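Local coordinates for alpha,alpha-trehalose-phosphate synthase (UDP-forming) (Burkholderia xenovorans, PDB 5V0T), which belongs to glycosyltransferase family 20, of the GT-B clan, and in this structure binds UDP and 6-O-phosphono-alpha-D-glucopyranose, at residues G88-T93 with D140-P145; M46-S51 with T71-A76. One frame throughout, in Å; residues are numbered along the deposited sequence.

Contact 1 (G88-T93 with D140-P145). With G6P (6-O-phosphono-alpha-D-glucopyranose), chain J.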
# COMPACT_ATOMS: atom_id res chain seq x y z
N GLY A 88 2.50 -9.40 16.13
CA GLY A 88 3.54 -10.41 16.13
C GLY A 88 3.89 -10.87 14.73
O GLY A 88 4.69 -10.23 14.05
N PHE A 89 3.29 -11.97 14.28
CA PHE A 89 3.75 -12.56 13.03
C PHE A 89 3.50 -11.65 11.84
O PHE A 89 4.38 -11.50 10.99
CB PHE A 89 3.11 -13.93 12.81
CG PHE A 89 3.79 -14.72 11.74
CD1 PHE A 89 5.04 -15.30 11.98
CD2 PHE A 89 3.20 -14.90 10.50
CE1 PHE A 89 5.70 -16.02 11.00
CE2 PHE A 89 3.83 -15.64 9.52
CZ PHE A 89 5.09 -16.20 9.77
N SER A 90 2.31 -11.03 11.75
CA SER A 90 2.02 -10.21 10.56
C SER A 90 2.99 -9.04 10.45
O SER A 90 3.65 -8.87 9.41
CB SER A 90 0.57 -9.71 10.59
OG SER A 90 -0.34 -10.79 10.43
N ASN A 91 3.12 -8.24 11.49
CA ASN A 91 3.87 -6.99 11.34
C ASN A 91 5.28 -7.02 11.89
O ASN A 91 6.06 -6.11 11.59
CB ASN A 91 3.06 -5.85 11.95
CG ASN A 91 1.87 -5.52 11.08
OD1 ASN A 91 1.91 -5.75 9.89
ND2 ASN A 91 0.80 -5.00 11.67
N ALA A 92 5.66 -8.04 12.68
CA ALA A 92 7.04 -8.15 13.11
C ALA A 92 7.82 -9.18 12.31
O ALA A 92 9.06 -9.16 12.32
CB ALA A 92 7.14 -8.49 14.60
N THR A 93 7.14 -10.06 11.58
CA THR A 93 7.81 -11.02 10.72
C THR A 93 7.53 -10.75 9.25
O THR A 93 8.47 -10.47 8.49
CB THR A 93 7.39 -12.46 11.07
OG1 THR A 93 7.75 -12.74 12.43
CG2 THR A 93 8.07 -13.46 10.14
N ASP A 140 -4.34 -9.83 1.49
CA ASP A 140 -3.08 -9.38 2.10
C ASP A 140 -2.48 -10.33 3.13
O ASP A 140 -3.07 -11.36 3.48
CB ASP A 140 -3.21 -7.98 2.71
CG ASP A 140 -2.04 -7.08 2.31
OD1 ASP A 140 -1.21 -7.56 1.51
OD2 ASP A 140 -1.95 -5.91 2.75
N TYR A 141 -1.28 -9.99 3.59
CA TYR A 141 -0.37 -10.94 4.22
C TYR A 141 -0.87 -11.49 5.56
O TYR A 141 -0.41 -12.55 5.98
CB TYR A 141 0.98 -10.27 4.41
CG TYR A 141 0.91 -8.96 5.17
CD1 TYR A 141 0.55 -7.76 4.54
CD2 TYR A 141 1.22 -8.91 6.52
CE1 TYR A 141 0.50 -6.57 5.25
CE2 TYR A 141 1.18 -7.73 7.22
CZ TYR A 141 0.81 -6.56 6.59
OH TYR A 141 0.80 -5.39 7.32
N HIS A 142 -1.78 -10.78 6.25
CA HIS A 142 -2.32 -11.30 7.51
C HIS A 142 -3.04 -12.61 7.32
O HIS A 142 -3.17 -13.40 8.27
CB HIS A 142 -3.30 -10.29 8.14
CG HIS A 142 -2.84 -8.88 8.07
ND1 HIS A 142 -2.92 -8.12 6.92
CD2 HIS A 142 -2.32 -8.06 9.02
CE1 HIS A 142 -2.44 -6.91 7.15
NE2 HIS A 142 -2.08 -6.85 8.42
N LEU A 143 -3.55 -12.86 6.12
CA LEU A 143 -4.57 -13.88 5.90
C LEU A 143 -4.12 -14.95 4.92
O LEU A 143 -4.94 -15.62 4.29
CB LEU A 143 -5.88 -13.21 5.45
CG LEU A 143 -6.44 -12.24 6.51
CD1 LEU A 143 -7.58 -11.43 5.94
CD2 LEU A 143 -6.92 -13.02 7.74
N ILE A 144 -2.80 -15.15 4.80
CA ILE A 144 -2.24 -16.21 3.95
C ILE A 144 -2.83 -17.59 4.28
O ILE A 144 -3.12 -18.34 3.33
CB ILE A 144 -0.71 -16.22 4.05
CG1 ILE A 144 -0.14 -14.99 3.31
CG2 ILE A 144 -0.10 -17.54 3.50
CD1 ILE A 144 1.36 -14.71 3.60
N PRO A 145 -3.05 -17.98 5.54
CA PRO A 145 -3.62 -19.31 5.82
C PRO A 145 -5.13 -19.43 5.65
O PRO A 145 -5.68 -20.48 5.97
CB PRO A 145 -3.26 -19.55 7.30
CG PRO A 145 -2.19 -18.52 7.63
CD PRO A 145 -2.56 -17.34 6.77
C1 G6P J . -0.72 -1.46 3.90
C2 G6P J . -1.13 -2.92 3.98
C3 G6P J . -2.59 -3.04 4.43
C4 G6P J . -2.78 -2.28 5.74
C5 G6P J . -2.31 -0.83 5.57
C6 G6P J . -2.53 -0.04 6.86
O1 G6P J . -1.54 -0.85 2.91
O2 G6P J . -0.92 -3.55 2.71
O3 G6P J . -2.88 -4.43 4.63
O4 G6P J . -4.17 -2.27 6.11
O5 G6P J . -0.93 -0.81 5.16
O6 G6P J . -1.87 -0.69 7.96
P G6P J . -2.73 -1.13 9.25
O1P G6P J . -3.08 0.14 9.98
O2P G6P J . -1.82 -2.06 9.99
O3P G6P J . -3.96 -1.81 8.68
O HOH W 1 -0.90 -4.48 9.22
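Water 1 ties the two segments together: it accepts a hydrogen bond from Asn-91 ND2 at 3.0 Å and donates one to Tyr-141 OH at 2.7 Å. It also donates to O2P of the bound 6-O-phosphono-alpha-D-glucopyranose and is held by His-142 NE2 at 2.8 Å, near the plane of the imidazole. Asn-91 OD1 lies at the edge of the phenol ring, 2.8 Å from Tyr-141 OH, with the amide turned 57° from the ring plane. Tyr-141 CG sits between its backbone N and carbonyl carbon (chi1 54°), a rotation that turns the ring toward segment 88-93, with the hydroxyl at Asn-91 and CE2 3.5 Å from Ser-90 O. The Ser-90 hydroxymethyl group packs against His-142, CB lying 3.7 Å from CD2, while its OG is hydrogen-bonded to Tyr-85 O. Tyr-141 CE2 lies over one face of the imidazole, toward its rim. Asp-140 OD2 accepts hydrogen bonds from both O2 and O3 of the ligand, each 2.6 Å long; its other oxygen, OD1, is bonded to His-164 N. Helix 79-98 thus backs the loop after strand 135-139, which forms part of the 6-O-phosphono-alpha-D-glucopyranose pocket of this GT-B glycosyltransferase.

Contact 2 (M46-S51 with T71-A76); sequences MWFGWS and TFATIA
Trp-47 N donates to Thr-71 O over 2.8 Å, and Trp-47 O accepts from Ala-73 N at 2.9 Å; both bonds are nearly straight. Strand 46-48 runs parallel to 71-76, their axes 4.7 Å apart. This end is the tightly packed part. On one face Trp-47 and Phe-72 run alongside each other in the same direction: Trp-47 CE3 meets Phe-72 CE2 at 3.6 Å, but the rings are offset, with little overlap and 28° between their planes. Helix 31-43 covers them through Tyr-37, and Trp-47 NE1 bonds to Ser-16 OG. On the other face Phe-48 CD1 rests 4.0 Å from Ala-73 CB, with Leu-126 of helix 109-126 against the phenyl ring. From the corner at Gly-49 onward the pairing is less regular. Ile-75 N reaches Gly-49 O at 3.2 Å in a bent bond, and Ser-51 N approaches Ile-75 O from above the carbonyl plane. With chi1 at 178°, the Trp-50 side chain extends so that CD1 comes 3.3 Å from Ile-75 O at the ring edge, while NE1 is hydrogen-bonded to Asp-53 O. The looser, partly exposed side is that of Ser-51, which lies against Thr-74 and Ala-76, its OG hydrogen-bonded to Asp-53 N. The ladder is a parallel strand pair within the helix-flanked sheet of a Rossmann-like GT-B domain.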
# COMPACT_ATOMS: atom_id res chain seq x y z
N MET A 46 -20.11 -8.05 0.58
CA MET A 46 -19.80 -8.12 2.00
C MET A 46 -18.32 -7.84 2.21
O MET A 46 -17.48 -8.30 1.43
CB MET A 46 -20.15 -9.49 2.60
CG MET A 46 -19.66 -9.68 4.03
SD MET A 46 -20.23 -11.25 4.74
CE MET A 46 -21.95 -10.88 5.01
N TRP A 47 -18.02 -7.07 3.26
CA TRP A 47 -16.65 -6.83 3.69
C TRP A 47 -16.53 -7.36 5.11
O TRP A 47 -17.12 -6.81 6.04
CB TRP A 47 -16.30 -5.34 3.60
CG TRP A 47 -14.81 -5.07 3.68
CD1 TRP A 47 -13.84 -5.94 4.10
CD2 TRP A 47 -14.14 -3.85 3.34
NE1 TRP A 47 -12.60 -5.33 4.04
CE2 TRP A 47 -12.77 -4.05 3.58
CE3 TRP A 47 -14.58 -2.61 2.88
CZ2 TRP A 47 -11.82 -3.05 3.35
CZ3 TRP A 47 -13.64 -1.62 2.64
CH2 TRP A 47 -12.27 -1.84 2.88
N PHE A 48 -15.78 -8.45 5.27
CA PHE A 48 -15.56 -9.11 6.54
C PHE A 48 -14.13 -8.86 7.01
O PHE A 48 -13.18 -9.00 6.23
CB PHE A 48 -15.80 -10.62 6.41
CG PHE A 48 -15.38 -11.43 7.60
CD1 PHE A 48 -16.28 -11.67 8.63
CD2 PHE A 48 -14.11 -11.98 7.68
CE1 PHE A 48 -15.91 -12.43 9.73
CE2 PHE A 48 -13.73 -12.74 8.78
CZ PHE A 48 -14.63 -12.97 9.81
N GLY A 49 -13.97 -8.53 8.29
CA GLY A 49 -12.63 -8.41 8.84
C GLY A 49 -12.62 -7.87 10.25
O GLY A 49 -13.62 -7.91 10.97
N TRP A 50 -11.45 -7.38 10.65
CA TRP A 50 -11.25 -6.84 11.99
C TRP A 50 -11.92 -5.48 12.13
O TRP A 50 -11.84 -4.64 11.23
CB TRP A 50 -9.75 -6.75 12.27
CG TRP A 50 -9.32 -6.18 13.58
CD1 TRP A 50 -9.86 -6.43 14.82
CD2 TRP A 50 -8.23 -5.29 13.79
NE1 TRP A 50 -9.17 -5.73 15.78
CE2 TRP A 50 -8.16 -5.02 15.18
CE3 TRP A 50 -7.30 -4.68 12.94
CZ2 TRP A 50 -7.19 -4.18 15.74
CZ3 TRP A 50 -6.33 -3.84 13.50
CH2 TRP A 50 -6.30 -3.59 14.88
N SER A 51 -12.60 -5.27 13.26
CA SER A 51 -13.21 -3.98 13.56
C SER A 51 -12.20 -2.91 13.92
O SER A 51 -12.56 -1.73 13.97
CB SER A 51 -14.19 -4.12 14.73
OG SER A 51 -13.46 -4.36 15.92
N THR A 71 -22.31 -4.79 2.92
CA THR A 71 -22.56 -5.31 4.25
C THR A 71 -21.23 -5.46 4.97
O THR A 71 -20.36 -6.22 4.52
CB THR A 71 -23.29 -6.65 4.18
OG1 THR A 71 -24.52 -6.49 3.47
CG2 THR A 71 -23.57 -7.19 5.57
N PHE A 72 -21.05 -4.74 6.08
CA PHE A 72 -19.84 -4.87 6.88
C PHE A 72 -20.06 -5.91 7.97
O PHE A 72 -21.07 -5.89 8.67
CB PHE A 72 -19.44 -3.52 7.48
CG PHE A 72 -18.94 -2.53 6.46
CD1 PHE A 72 -19.81 -1.68 5.80
CD2 PHE A 72 -17.59 -2.46 6.15
CE1 PHE A 72 -19.34 -0.76 4.86
CE2 PHE A 72 -17.12 -1.55 5.20
CZ PHE A 72 -18.00 -0.70 4.56
N ALA A 73 -19.12 -6.84 8.09
CA ALA A 73 -19.18 -7.88 9.11
C ALA A 73 -17.84 -7.85 9.82
O ALA A 73 -16.83 -8.34 9.30
CB ALA A 73 -19.48 -9.26 8.50
N THR A 74 -17.80 -7.24 11.00
CA THR A 74 -16.53 -6.98 11.66
C THR A 74 -16.56 -7.52 13.09
O THR A 74 -17.62 -7.69 13.70
CB THR A 74 -16.19 -5.49 11.67
OG1 THR A 74 -17.23 -4.76 12.31
CG2 THR A 74 -16.03 -4.98 10.23
N ILE A 75 -15.36 -7.78 13.61
CA ILE A 75 -15.21 -8.40 14.92
C ILE A 75 -13.92 -7.89 15.56
O ILE A 75 -12.93 -7.63 14.88
CB ILE A 75 -15.23 -9.94 14.81
CG1 ILE A 75 -15.41 -10.59 16.19
CG2 ILE A 75 -13.99 -10.46 14.07
CD1 ILE A 75 -15.87 -12.06 16.13
N ALA A 76 -13.95 -7.72 16.88
CA ALA A 76 -12.76 -7.34 17.62
C ALA A 76 -11.79 -8.51 17.74
O ALA A 76 -12.12 -9.68 17.48
CB ALA A 76 -13.14 -6.82 19.01

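Overall arrangement
Both segments of contact 2 precede those of contact 1 in the sequence, and strand 70-78 leads directly into helix 79-98, so the second segment of contact 2 and the first of contact 1 lie on consecutive elements. Their centres are 18 Å apart and their nearest atoms about 6 Å apart, without touching. Strands 45-48 and 135-139 flank strand 12-16 in the same mixed sheet, which places contact 2 within the sheet and the loop of contact 1 just beyond the end of one of its strands. The bound 6-O-phosphono-alpha-D-glucopyranose relates them further: contact 1 holds it directly, whereas Trp-50 of contact 2 lies about 6 Å away and meets Tyr-86, another pocket residue.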